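PDB 5SWV: pentafunctional AROM polypeptide from Schizosaccharomyces pombe, which catalyses five steps of the shikimate pathway, this fragment carrying its 3-dehydroquinate dehydratase and shikimate dehydrogenase activities. Local coordinates for residues 18-22 against 45-49; 28-32 against 222-226; 372-378 against 396-402; 388-392 against 416-422; 441-446 against 472-477. All blocks are in the same frame, centred on the assembly; numbering follows the deposited sequence.

Interaction 1 of 5, residues 18-22 against 45-49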
# COMPACT_ATOMS: atom_id res chain seq x y z
N ASN A 18 -16.52 7.27 4.24
CA ASN A 18 -17.84 7.61 4.73
C ASN A 18 -18.87 7.71 3.61
O ASN A 18 -19.79 8.53 3.66
CB ASN A 18 -17.76 8.91 5.53
CG ASN A 18 -17.31 10.10 4.70
OD1 ASN A 18 -16.73 9.95 3.63
ND2 ASN A 18 -17.58 11.30 5.21
N TYR A 19 -18.72 6.84 2.62
CA TYR A 19 -19.78 6.62 1.65
C TYR A 19 -20.92 5.90 2.35
O TYR A 19 -20.69 5.21 3.33
CB TYR A 19 -19.30 5.73 0.52
CG TYR A 19 -18.35 6.36 -0.47
CD1 TYR A 19 -18.84 7.15 -1.50
CD2 TYR A 19 -16.98 6.11 -0.42
CE1 TYR A 19 -17.99 7.70 -2.45
CE2 TYR A 19 -16.12 6.66 -1.36
CZ TYR A 19 -16.64 7.45 -2.37
OH TYR A 19 -15.82 8.01 -3.32
N PRO A 20 -22.15 6.03 1.84
CA PRO A 20 -23.24 5.18 2.32
C PRO A 20 -23.14 3.72 1.93
O PRO A 20 -23.76 2.89 2.58
CB PRO A 20 -24.48 5.77 1.65
CG PRO A 20 -24.04 7.00 0.95
CD PRO A 20 -22.58 6.89 0.73
N ARG A 21 -22.41 3.41 0.86
CA ARG A 21 -22.21 2.03 0.37
C ARG A 21 -20.77 1.81 -0.12
O ARG A 21 -20.21 2.67 -0.80
CB ARG A 21 -23.15 1.76 -0.80
CG ARG A 21 -24.63 1.82 -0.49
CD ARG A 21 -25.05 0.62 0.35
NE ARG A 21 -24.97 -0.64 -0.40
CZ ARG A 21 -25.98 -1.22 -1.05
NH1 ARG A 21 -27.22 -0.71 -1.07
NH2 ARG A 21 -25.74 -2.35 -1.70
N ILE A 22 -20.19 0.65 0.18
CA ILE A 22 -18.84 0.35 -0.30
C ILE A 22 -18.81 0.24 -1.84
O ILE A 22 -17.79 0.58 -2.46
CB ILE A 22 -18.21 -0.89 0.42
CG1 ILE A 22 -17.47 -0.47 1.69
CG2 ILE A 22 -17.16 -1.61 -0.43
CD1 ILE A 22 -18.33 0.16 2.74
N TYR A 45 -22.10 5.93 8.95
CA TYR A 45 -22.51 6.48 7.64
C TYR A 45 -23.10 5.47 6.67
O TYR A 45 -23.78 5.87 5.74
CB TYR A 45 -21.35 7.22 6.96
CG TYR A 45 -21.20 8.65 7.41
CD1 TYR A 45 -20.65 8.94 8.65
CD2 TYR A 45 -21.59 9.72 6.60
CE1 TYR A 45 -20.48 10.24 9.08
CE2 TYR A 45 -21.45 11.04 7.02
CZ TYR A 45 -20.89 11.29 8.27
OH TYR A 45 -20.71 12.57 8.76
N LEU A 46 -22.85 4.17 6.85
CA LEU A 46 -23.41 3.15 5.95
C LEU A 46 -24.94 3.13 6.02
O LEU A 46 -25.51 3.30 7.09
CB LEU A 46 -22.90 1.76 6.31
CG LEU A 46 -21.40 1.45 6.30
CD1 LEU A 46 -21.16 0.03 6.79
CD2 LEU A 46 -20.82 1.63 4.91
N LYS A 47 -25.59 2.88 4.89
CA LYS A 47 -27.06 2.81 4.82
C LYS A 47 -27.53 1.46 4.25
O LYS A 47 -27.33 1.16 3.07
CB LYS A 47 -27.62 3.97 3.99
CG LYS A 47 -27.24 5.37 4.49
CD LYS A 47 -27.85 5.74 5.84
CE LYS A 47 -29.34 6.07 5.72
NZ LYS A 47 -30.21 5.53 6.82
N ASP A 48 -28.15 0.66 5.12
CA ASP A 48 -28.69 -0.65 4.78
C ASP A 48 -30.04 -0.51 4.08
O ASP A 48 -30.96 0.07 4.66
CB ASP A 48 -28.88 -1.44 6.09
CG ASP A 48 -29.20 -2.91 5.86
OD1 ASP A 48 -29.59 -3.32 4.76
OD2 ASP A 48 -29.04 -3.66 6.83
N PRO A 49 -30.18 -1.05 2.85
CA PRO A 49 -31.48 -1.01 2.19
C PRO A 49 -32.64 -1.72 2.92
O PRO A 49 -33.80 -1.34 2.71
CB PRO A 49 -31.21 -1.68 0.85
CG PRO A 49 -29.77 -1.47 0.62
CD PRO A 49 -29.17 -1.64 1.97
O HOH W 1 -28.09 2.15 0.63
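R21 reaches across to K47 and P49 with the outer half of its side chain. CB starts off away from the 45-49 loop, but bends at chi2 and chi3 (-71° and -68°) fold the chain back. CD then lies 3.6 Å from the carbonyl O of K47, and at the tip R21 NH1 is the atom nearest P49, 3.2 Å from its CG, which sits oblique to the guanidinium. NH1 meets a water in the guanidinium plane as well; this bond is weak, and the same water donates to K47 O. NH2 turns to a salt bridge with E23. The two loops follow strands 13-17 and 38-42, neighbours in the parallel sheet of the type I dehydroquinase TIM barrel, so the contact lies beyond the C-terminal ends of adjacent strands. One backbone bond joins them, K47 N to P20 O at 2.9 Å. Beside it P20 CA makes a CA-H...O contact of 3.5 Å with Y45 O. Farther along, the CB of N18 sits over one face of the Y45 ring, 4.2 Å from its centroid, while the amide ND2 of N18 bonds S227 O. I22 CD1 touches L46 CD2 at 3.6 Å.

Interaction 2 of 5, residues 28-32 against 222-226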
# COMPACT_ATOMS: atom_id res chain seq x y z
N THR A 28 -13.34 4.30 -7.81
CA THR A 28 -12.22 5.22 -7.55
C THR A 28 -11.36 4.87 -6.31
O THR A 28 -10.50 5.66 -5.92
CB THR A 28 -12.77 6.63 -7.32
OG1 THR A 28 -13.64 6.61 -6.16
CG2 THR A 28 -13.53 7.10 -8.55
N LEU A 29 -11.58 3.70 -5.72
CA LEU A 29 -10.92 3.29 -4.46
C LEU A 29 -9.40 3.37 -4.50
O LEU A 29 -8.76 3.67 -3.49
CB LEU A 29 -11.31 1.86 -4.08
CG LEU A 29 -10.79 1.36 -2.73
CD1 LEU A 29 -11.58 2.00 -1.60
CD2 LEU A 29 -10.86 -0.16 -2.62
N ARG A 30 -8.82 3.08 -5.66
CA ARG A 30 -7.37 3.14 -5.81
C ARG A 30 -6.83 4.56 -5.77
O ARG A 30 -5.71 4.76 -5.35
CB ARG A 30 -6.95 2.42 -7.08
CG ARG A 30 -7.24 0.94 -6.96
CD ARG A 30 -6.99 0.22 -8.26
NE ARG A 30 -7.49 -1.15 -8.20
CZ ARG A 30 -7.24 -2.10 -9.11
NH1 ARG A 30 -6.48 -1.85 -10.18
NH2 ARG A 30 -7.76 -3.32 -8.94
N ASP A 31 -7.64 5.53 -6.21
CA ASP A 31 -7.28 6.95 -6.12
C ASP A 31 -7.50 7.55 -4.72
O ASP A 31 -6.67 8.33 -4.24
CB ASP A 31 -8.05 7.76 -7.18
CG ASP A 31 -7.72 7.34 -8.65
OD1 ASP A 31 -6.60 6.84 -8.95
OD2 ASP A 31 -8.61 7.53 -9.53
N VAL A 32 -8.60 7.19 -4.06
CA VAL A 32 -8.94 7.79 -2.76
C VAL A 32 -8.12 7.27 -1.59
O VAL A 32 -8.14 7.88 -0.54
CB VAL A 32 -10.43 7.65 -2.39
CG1 VAL A 32 -11.31 8.14 -3.52
CG2 VAL A 32 -10.79 6.22 -2.02
N HIS A 222 -10.59 12.89 1.18
CA HIS A 222 -10.23 13.03 -0.24
C HIS A 222 -11.39 13.70 -1.01
O HIS A 222 -12.55 13.47 -0.66
CB HIS A 222 -9.91 11.65 -0.80
CG HIS A 222 -9.35 11.66 -2.19
ND1 HIS A 222 -10.15 11.72 -3.31
CD2 HIS A 222 -8.08 11.60 -2.63
CE1 HIS A 222 -9.40 11.70 -4.39
NE2 HIS A 222 -8.13 11.64 -4.01
N PRO A 223 -11.09 14.53 -2.03
CA PRO A 223 -12.17 15.32 -2.68
C PRO A 223 -13.39 14.55 -3.25
O PRO A 223 -14.49 15.12 -3.35
CB PRO A 223 -11.43 16.04 -3.82
CG PRO A 223 -10.03 16.19 -3.31
CD PRO A 223 -9.75 14.96 -2.50
N LEU A 224 -13.16 13.30 -3.62
CA LEU A 224 -14.19 12.39 -4.10
C LEU A 224 -15.12 11.80 -3.03
O LEU A 224 -16.19 11.29 -3.37
CB LEU A 224 -13.54 11.25 -4.90
CG LEU A 224 -12.72 11.69 -6.14
CD1 LEU A 224 -12.16 10.48 -6.88
CD2 LEU A 224 -13.52 12.59 -7.08
N LEU A 225 -14.73 11.85 -1.76
CA LEU A 225 -15.61 11.40 -0.70
C LEU A 225 -16.70 12.43 -0.54
O LEU A 225 -16.48 13.60 -0.86
CB LEU A 225 -14.85 11.22 0.61
CG LEU A 225 -13.67 10.25 0.58
CD1 LEU A 225 -13.19 9.99 2.00
CD2 LEU A 225 -14.03 8.95 -0.10
N PRO A 226 -17.89 12.02 -0.06
CA PRO A 226 -19.01 12.96 -0.07
C PRO A 226 -18.87 14.13 0.90
O PRO A 226 -19.46 15.18 0.65
CB PRO A 226 -20.21 12.08 0.27
CG PRO A 226 -19.64 10.96 1.04
CD PRO A 226 -18.30 10.70 0.44
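The imidazole of H222 lies flat against the backbone of V32, whose CA stands over the ring centre, 3.9 Å from the centroid and 10° off the ring normal, in a CH-pi contact. CG of H222 is anti to its backbone N (chi1 -172°), which carries the ring out to the short helix 29-32. P223 CD lies over the opposite face, toward its rim. In the ring plane, L224 CB sits at the edge, and L224 N gives H222 ND1 a weak bond of 3.4 Å within the type I turn from H222 to L225. Along the chain that helix falls between the first and second barrel strands, 13-17 and 38-42, whereas the turn follows strand 218-220, the eighth, which pairs with strand 13-17; the contact thus spans the seam where the TIM barrel closes. V32 CG1 extends past the ring to L224 CB, 4.1 Å away, and more loosely to L225 CD2. At the start of the helix the CD1 branch of L224 crosses T28 obliquely, 3.9 Å from its CB. The D31 side chain touches P521, far along the chain.

Interaction 3 of 5, residues 372-378 against 396-402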
# COMPACT_ATOMS: atom_id res chain seq x y z
N ASP A 372 -3.31 -21.91 -5.38
CA ASP A 372 -3.50 -23.22 -5.99
C ASP A 372 -3.95 -23.16 -7.45
O ASP A 372 -4.88 -23.84 -7.84
CB ASP A 372 -4.48 -24.06 -5.15
CG ASP A 372 -3.91 -24.42 -3.78
OD1 ASP A 372 -2.67 -24.54 -3.62
OD2 ASP A 372 -4.73 -24.62 -2.86
N THR A 373 -3.28 -22.32 -8.24
CA THR A 373 -3.53 -22.22 -9.69
C THR A 373 -2.25 -22.57 -10.44
O THR A 373 -1.23 -22.82 -9.83
CB THR A 373 -3.95 -20.80 -10.10
OG1 THR A 373 -2.99 -19.85 -9.62
CG2 THR A 373 -5.31 -20.49 -9.54
N ASN A 374 -2.33 -22.60 -11.76
CA ASN A 374 -1.18 -22.88 -12.58
C ASN A 374 -0.73 -21.64 -13.31
O ASN A 374 -1.55 -20.89 -13.83
CB ASN A 374 -1.51 -23.95 -13.59
CG ASN A 374 -2.07 -25.20 -12.94
OD1 ASN A 374 -1.57 -25.67 -11.91
ND2 ASN A 374 -3.11 -25.73 -13.53
N GLY A 375 0.59 -21.45 -13.38
CA GLY A 375 1.19 -20.32 -14.07
C GLY A 375 2.20 -20.74 -15.12
O GLY A 375 2.60 -21.89 -15.17
N LEU A 376 2.61 -19.78 -15.94
CA LEU A 376 3.65 -20.00 -16.93
C LEU A 376 4.55 -18.78 -16.99
O LEU A 376 4.07 -17.66 -17.10
CB LEU A 376 3.04 -20.22 -18.31
CG LEU A 376 4.04 -20.25 -19.47
CD1 LEU A 376 4.87 -21.52 -19.39
CD2 LEU A 376 3.32 -20.12 -20.80
N VAL A 377 5.86 -19.03 -16.95
CA VAL A 377 6.87 -18.01 -17.15
C VAL A 377 7.63 -18.43 -18.39
O VAL A 377 7.99 -19.61 -18.54
CB VAL A 377 7.82 -17.94 -15.94
CG1 VAL A 377 8.98 -16.98 -16.20
CG2 VAL A 377 7.05 -17.56 -14.67
N ILE A 378 7.88 -17.47 -19.28
CA ILE A 378 8.62 -17.72 -20.52
C ILE A 378 9.88 -16.87 -20.51
O ILE A 378 9.80 -15.66 -20.35
CB ILE A 378 7.79 -17.32 -21.74
CG1 ILE A 378 6.44 -18.05 -21.72
CG2 ILE A 378 8.55 -17.64 -23.01
CD1 ILE A 378 5.40 -17.45 -22.63
N VAL A 396 0.67 -19.25 -6.66
CA VAL A 396 0.60 -20.22 -7.76
C VAL A 396 1.27 -21.54 -7.34
O VAL A 396 2.43 -21.55 -6.94
CB VAL A 396 1.28 -19.67 -9.03
CG1 VAL A 396 1.42 -20.74 -10.10
CG2 VAL A 396 0.50 -18.49 -9.58
N SER A 397 0.53 -22.65 -7.42
CA SER A 397 1.04 -23.96 -6.96
C SER A 397 1.78 -24.77 -8.03
O SER A 397 2.50 -25.69 -7.69
CB SER A 397 -0.07 -24.81 -6.35
OG SER A 397 -1.09 -24.98 -7.31
N ARG A 398 1.58 -24.45 -9.31
CA ARG A 398 2.41 -25.03 -10.38
C ARG A 398 2.88 -23.92 -11.30
O ARG A 398 2.11 -23.34 -12.03
CB ARG A 398 1.64 -26.09 -11.17
CG ARG A 398 0.87 -27.07 -10.30
CD ARG A 398 0.46 -28.33 -11.04
NE ARG A 398 1.64 -29.18 -11.21
CZ ARG A 398 1.66 -30.51 -11.25
NH1 ARG A 398 2.82 -31.14 -11.41
NH2 ARG A 398 0.54 -31.24 -11.11
N ILE A 399 4.18 -23.64 -11.24
CA ILE A 399 4.80 -22.60 -12.03
C ILE A 399 5.51 -23.27 -13.20
O ILE A 399 6.62 -23.80 -13.04
CB ILE A 399 5.78 -21.78 -11.16
CG1 ILE A 399 5.09 -21.23 -9.91
CG2 ILE A 399 6.36 -20.62 -11.95
CD1 ILE A 399 6.02 -20.74 -8.82
N TYR A 400 4.87 -23.27 -14.37
CA TYR A 400 5.46 -23.84 -15.59
C TYR A 400 6.51 -22.90 -16.17
O TYR A 400 6.33 -21.67 -16.16
CB TYR A 400 4.38 -24.23 -16.62
CG TYR A 400 3.60 -25.44 -16.16
CD1 TYR A 400 2.48 -25.30 -15.35
CD2 TYR A 400 4.03 -26.72 -16.48
CE1 TYR A 400 1.77 -26.41 -14.88
CE2 TYR A 400 3.33 -27.84 -16.02
CZ TYR A 400 2.20 -27.68 -15.22
OH TYR A 400 1.50 -28.78 -14.76
N LEU A 401 7.61 -23.48 -16.65
CA LEU A 401 8.75 -22.71 -17.14
C LEU A 401 9.17 -23.18 -18.53
O LEU A 401 9.50 -24.34 -18.72
CB LEU A 401 9.91 -22.85 -16.17
CG LEU A 401 11.21 -22.11 -16.50
CD1 LEU A 401 11.00 -20.61 -16.68
CD2 LEU A 401 12.24 -22.35 -15.41
N LEU A 402 9.19 -22.26 -19.49
CA LEU A 402 9.33 -22.60 -20.89
C LEU A 402 10.44 -21.81 -21.55
O LEU A 402 10.47 -20.57 -21.46
CB LEU A 402 8.02 -22.33 -21.61
CG LEU A 402 8.01 -22.55 -23.14
CD1 LEU A 402 8.33 -23.99 -23.53
CD2 LEU A 402 6.66 -22.13 -23.70
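G375 and R398 meet through a backbone bond of 2.8 Å from G375 N to R398 O, one rung of a parallel ladder. Y400 N to G375 O follows; V377 N to Y400 O and L402 N to V377 O (3.1 Å) continue the alternation. At the entrance to the ladder T373 O takes two backbone donors, S397 N at 3.0 Å and the longer R398 N, with a weak third from S397 OG. Side chains pack along the ladder on both faces. L376 CD1 rests 3.9 Å from both Y400 CB and L402 CB. N374 lays its side chain alongside R398, OD1 against the aliphatic chain, and the Y400 ring turns its edge to G375 O. On the face carrying V377, I399 and L401, V377 CG2 runs beside I399 CG2 and its CG1 approaches L401 CD1. A chi1 of 171° bends V396 CG1 in over the backbone at G375, 3.5 Å from G375 N, where glycine brings no side chain of its own. The strands are the two arms of the beta-alpha-beta unit joined by helix 382-393, the opening crossover of a Rossmann-type domain, as expected for the dinucleotide-binding part of shikimate dehydrogenase. In the next shell, N374 ND2 bonds T439 O and the Y400 hydroxyl bonds E434. V377 packs against helix 382-393 through I388 and L391.

Interaction 4 of 5, residues 388-392 against 416-422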
# COMPACT_ATOMS: atom_id res chain seq x y z
N ILE A 388 9.13 -15.75 -11.49
CA ILE A 388 8.91 -16.96 -10.71
C ILE A 388 8.66 -16.62 -9.24
O ILE A 388 7.63 -17.03 -8.69
CB ILE A 388 10.07 -17.95 -10.87
CG1 ILE A 388 9.99 -18.53 -12.27
CG2 ILE A 388 10.01 -19.08 -9.85
CD1 ILE A 388 11.23 -19.29 -12.66
N TYR A 389 9.55 -15.86 -8.62
CA TYR A 389 9.31 -15.37 -7.24
C TYR A 389 7.93 -14.72 -7.10
O TYR A 389 7.17 -15.06 -6.19
CB TYR A 389 10.42 -14.40 -6.79
CG TYR A 389 10.18 -13.74 -5.45
CD1 TYR A 389 10.13 -14.49 -4.29
CD2 TYR A 389 10.01 -12.35 -5.35
CE1 TYR A 389 9.92 -13.88 -3.05
CE2 TYR A 389 9.79 -11.73 -4.12
CZ TYR A 389 9.75 -12.50 -2.97
OH TYR A 389 9.53 -11.87 -1.75
N SER A 390 7.58 -13.81 -8.02
CA SER A 390 6.29 -13.12 -7.96
C SER A 390 5.14 -14.11 -8.05
O SER A 390 4.22 -14.04 -7.24
CB SER A 390 6.18 -12.05 -9.06
OG SER A 390 7.11 -11.02 -8.85
N LEU A 391 5.17 -15.03 -9.00
CA LEU A 391 4.05 -15.97 -9.14
C LEU A 391 3.94 -16.84 -7.90
O LEU A 391 2.85 -17.06 -7.40
CB LEU A 391 4.16 -16.82 -10.42
CG LEU A 391 3.92 -16.02 -11.71
CD1 LEU A 391 3.97 -16.90 -12.94
CD2 LEU A 391 2.58 -15.30 -11.67
N HIS A 392 5.08 -17.28 -7.39
CA HIS A 392 5.11 -18.08 -6.19
C HIS A 392 4.55 -17.31 -5.01
O HIS A 392 3.74 -17.84 -4.24
CB HIS A 392 6.53 -18.58 -5.88
CG HIS A 392 6.58 -19.61 -4.79
ND1 HIS A 392 6.67 -19.27 -3.45
CD2 HIS A 392 6.53 -20.96 -4.83
CE1 HIS A 392 6.67 -20.37 -2.72
NE2 HIS A 392 6.58 -21.41 -3.53
N PHE A 416 16.21 -21.68 -6.97
CA PHE A 416 15.17 -21.88 -5.98
C PHE A 416 15.28 -23.28 -5.36
O PHE A 416 15.95 -24.13 -5.91
CB PHE A 416 13.81 -21.68 -6.65
CG PHE A 416 13.65 -20.31 -7.25
CD1 PHE A 416 13.16 -19.25 -6.50
CD2 PHE A 416 14.00 -20.07 -8.58
CE1 PHE A 416 13.02 -17.99 -7.05
CE2 PHE A 416 13.86 -18.80 -9.13
CZ PHE A 416 13.37 -17.77 -8.37
N PRO A 417 14.63 -23.51 -4.21
CA PRO A 417 14.72 -24.85 -3.65
C PRO A 417 13.92 -25.85 -4.47
O PRO A 417 13.14 -25.44 -5.31
CB PRO A 417 14.12 -24.70 -2.24
CG PRO A 417 13.97 -23.22 -2.01
CD PRO A 417 13.82 -22.61 -3.37
N PRO A 418 14.13 -27.16 -4.23
CA PRO A 418 13.45 -28.22 -5.00
C PRO A 418 11.92 -28.22 -4.99
O PRO A 418 11.30 -28.60 -5.98
CB PRO A 418 13.97 -29.51 -4.36
CG PRO A 418 15.33 -29.12 -3.87
CD PRO A 418 15.18 -27.71 -3.36
N ASP A 419 11.31 -27.78 -3.90
CA ASP A 419 9.86 -27.78 -3.76
C ASP A 419 9.26 -26.41 -4.01
O ASP A 419 8.24 -26.09 -3.43
CB ASP A 419 9.46 -28.28 -2.37
CG ASP A 419 9.77 -27.26 -1.26
OD1 ASP A 419 10.77 -26.50 -1.37
OD2 ASP A 419 8.97 -27.22 -0.29
N TYR A 420 9.86 -25.60 -4.90
CA TYR A 420 9.32 -24.27 -5.22
C TYR A 420 8.27 -24.28 -6.36
O TYR A 420 7.97 -23.23 -6.95
CB TYR A 420 10.47 -23.30 -5.58
CG TYR A 420 10.21 -21.86 -5.21
CD1 TYR A 420 10.03 -21.47 -3.88
CD2 TYR A 420 10.16 -20.86 -6.19
CE1 TYR A 420 9.80 -20.15 -3.54
CE2 TYR A 420 9.93 -19.53 -5.86
CZ TYR A 420 9.75 -19.18 -4.53
OH TYR A 420 9.53 -17.86 -4.18
N ASN A 421 7.72 -25.46 -6.66
CA ASN A 421 6.64 -25.64 -7.60
C ASN A 421 6.99 -25.36 -9.04
O ASN A 421 6.09 -25.19 -9.86
CB ASN A 421 5.42 -24.80 -7.22
CG ASN A 421 5.00 -25.00 -5.78
OD1 ASN A 421 5.08 -26.11 -5.26
ND2 ASN A 421 4.53 -23.93 -5.14
N ILE A 422 8.28 -25.34 -9.36
CA ILE A 422 8.69 -25.09 -10.74
C ILE A 422 8.61 -26.39 -11.51
O ILE A 422 9.13 -27.39 -11.05
CB ILE A 422 10.11 -24.51 -10.83
CG1 ILE A 422 10.19 -23.21 -10.02
CG2 ILE A 422 10.49 -24.23 -12.28
CD1 ILE A 422 11.59 -22.66 -9.85
O HOH W 2 6.51 -24.03 -2.38
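The helical backbone of 388-392 runs past the loop 416-422 at a distance that side chains must bridge, H392 and Y420 having CA atoms 7.5 Å apart. Their rings do most of the bridging: imidazole and phenol stack face to face, centroids 3.5 Å apart and planes at 14°, with Y420 CE1 over the centre of the H392 ring. With chi1 near 180° (-170°), H392 swings its ring off the helix and over the tyrosine. Its NE2 lies 2.9 Å from a water in the imidazole plane, and this water donates to D419 O, tying the ring to the type I turn 417-420. N421 ND2 lies near the same imidazole, 3.6 Å from H392 CD2. One helical turn earlier, the CG2 branch of I388 touches three partners. It stands over a face of the F416 ring, 4.0 Å from the centroid, meets the Y420 ring at its edge through CE2, and touches I422 CD1 at 3.9 Å. The hydroxyl of Y420 extends on to the edge of the Y389 ring, which itself packs edge-to-face with W354. I388 also reaches V412 in helix 406-413. The contact therefore fastens the first crossover helix of a Rossmann-type domain to the loop leading into an edge strand, 422-426.

Interaction 5 of 5, residues 441-446 against 472-477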
# COMPACT_ATOMS: atom_id res chain seq x y z
N SER A 441 -3.89 -19.65 -15.10
CA SER A 441 -4.47 -18.44 -14.54
C SER A 441 -3.57 -17.19 -14.66
O SER A 441 -4.05 -16.08 -14.45
CB SER A 441 -4.83 -18.68 -13.07
OG SER A 441 -5.85 -19.65 -12.96
N ALA A 442 -2.29 -17.38 -15.00
CA ALA A 442 -1.32 -16.28 -15.02
C ALA A 442 -0.17 -16.62 -15.95
O ALA A 442 0.30 -17.75 -15.95
CB ALA A 442 -0.78 -16.00 -13.63
N VAL A 443 0.26 -15.65 -16.76
CA VAL A 443 1.38 -15.86 -17.67
C VAL A 443 2.28 -14.64 -17.68
O VAL A 443 1.80 -13.52 -17.59
CB VAL A 443 0.89 -16.18 -19.10
CG1 VAL A 443 2.07 -16.38 -20.05
CG2 VAL A 443 0.01 -17.43 -19.09
N VAL A 444 3.60 -14.85 -17.77
CA VAL A 444 4.56 -13.75 -17.91
C VAL A 444 5.56 -14.10 -19.01
O VAL A 444 6.24 -15.12 -18.92
CB VAL A 444 5.34 -13.47 -16.61
CG1 VAL A 444 6.12 -12.16 -16.73
CG2 VAL A 444 4.40 -13.41 -15.42
N SER A 445 5.64 -13.27 -20.05
CA SER A 445 6.71 -13.40 -21.04
C SER A 445 7.80 -12.42 -20.70
O SER A 445 7.53 -11.23 -20.63
CB SER A 445 6.21 -13.10 -22.43
OG SER A 445 7.31 -13.07 -23.32
N THR A 446 9.02 -12.91 -20.49
CA THR A 446 10.18 -12.06 -20.22
C THR A 446 11.16 -11.98 -21.40
O THR A 446 12.22 -11.39 -21.29
CB THR A 446 10.93 -12.58 -18.99
OG1 THR A 446 11.46 -13.88 -19.28
CG2 THR A 446 10.00 -12.71 -17.82
N GLY A 472 -8.16 -14.83 -16.24
CA GLY A 472 -6.72 -15.11 -16.30
C GLY A 472 -5.97 -13.95 -16.90
O GLY A 472 -6.49 -13.30 -17.80
N VAL A 473 -4.76 -13.68 -16.40
CA VAL A 473 -4.00 -12.48 -16.78
C VAL A 473 -2.68 -12.86 -17.46
O VAL A 473 -1.97 -13.74 -16.99
CB VAL A 473 -3.70 -11.56 -15.57
CG1 VAL A 473 -2.88 -10.34 -15.98
CG2 VAL A 473 -4.99 -11.14 -14.88
N PHE A 474 -2.40 -12.17 -18.57
CA PHE A 474 -1.15 -12.30 -19.31
C PHE A 474 -0.37 -11.00 -19.17
O PHE A 474 -0.93 -9.93 -19.39
CB PHE A 474 -1.46 -12.52 -20.78
CG PHE A 474 -0.25 -12.48 -21.66
CD1 PHE A 474 0.48 -13.63 -21.90
CD2 PHE A 474 0.15 -11.30 -22.26
CE1 PHE A 474 1.60 -13.61 -22.72
CE2 PHE A 474 1.28 -11.27 -23.08
CZ PHE A 474 2.00 -12.42 -23.30
N LEU A 475 0.91 -11.11 -18.84
CA LEU A 475 1.79 -9.93 -18.75
C LEU A 475 3.02 -10.09 -19.64
O LEU A 475 3.72 -11.08 -19.55
CB LEU A 475 2.25 -9.73 -17.30
CG LEU A 475 3.33 -8.68 -17.04
CD1 LEU A 475 2.85 -7.30 -17.44
CD2 LEU A 475 3.71 -8.70 -15.58
N ASP A 476 3.29 -9.11 -20.48
CA ASP A 476 4.53 -9.10 -21.26
C ASP A 476 5.40 -8.02 -20.67
O ASP A 476 4.96 -6.89 -20.54
CB ASP A 476 4.23 -8.80 -22.72
CG ASP A 476 5.40 -9.12 -23.64
OD1 ASP A 476 6.56 -8.90 -23.24
OD2 ASP A 476 5.15 -9.58 -24.77
N MET A 477 6.64 -8.36 -20.33
CA MET A 477 7.58 -7.40 -19.75
C MET A 477 8.27 -6.48 -20.74
O MET A 477 8.93 -5.53 -20.31
CB MET A 477 8.65 -8.12 -18.95
CG MET A 477 8.08 -8.82 -17.74
SD MET A 477 7.29 -7.65 -16.63
CE MET A 477 8.71 -6.78 -15.97
O HOH W 3 7.78 -11.10 -24.86
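Five backbone bonds join S441-T446 and G472-M477. V473 N donates to S441 O (3.2 Å); after it V443 N binds V473 O and L475 N binds V443 O, both at 2.9 Å. S445 N then donates to L475 O, and M477 N closes the series on S445 O at 3.0 Å, almost straight (175°). The axes of 442-445 and 472-476 run 8° apart, nearly parallel. CA-H...O contacts accompany the ladder, among them A442 CA to V473 O and V444 CA to L475 O. Strands 440-445 and 472-476 are neighbours in the six-stranded parallel sheet, ordered 3-2-1-4-5-6 as in a Rossmann fold, and form its fourth and fifth members; on the far side 440-445 pairs with strand 374-378. Among apolar contacts, V443 CG1 meets CD1 of the F474 ring at a slant, 3.7 Å away, on the face that carries S445 and D476 and packs against helix 485-492. On the face of V444 and V473, V444 CG1, turned opposite its own amide nitrogen (chi1 -169°), leans toward M477 CG at 4.0 Å, just past the strand end, and F361 of helix 353-364 packs against V444 and V473. Polar side chains gather at the C-terminal ends: D476 OD2 bonds T484 and OD1 bonds A478 N, while T446 OG1 bonds I378 O.

From the N terminus, interaction 1 closes a short loop between the loops that follow the first two barrel strands, while interaction 2 brings residues near the end of the barrel, 222-226, back to 28-32. Their segments alternate along the chain, so the two cross, and they touch where Y19 packs on L224 and L225. The other three lie in the Rossmann-type domain. Interaction 3 joins the strands flanking helix 382-393, and interaction 4, crossing it, ties that helix to the loop before the next strand; I399 N and N421 O probably bond there. Interaction 5 follows in series and extends the sheet, I378 N probably bonding V444 O. Interactions 1 and 4 have centres about 42 Å apart.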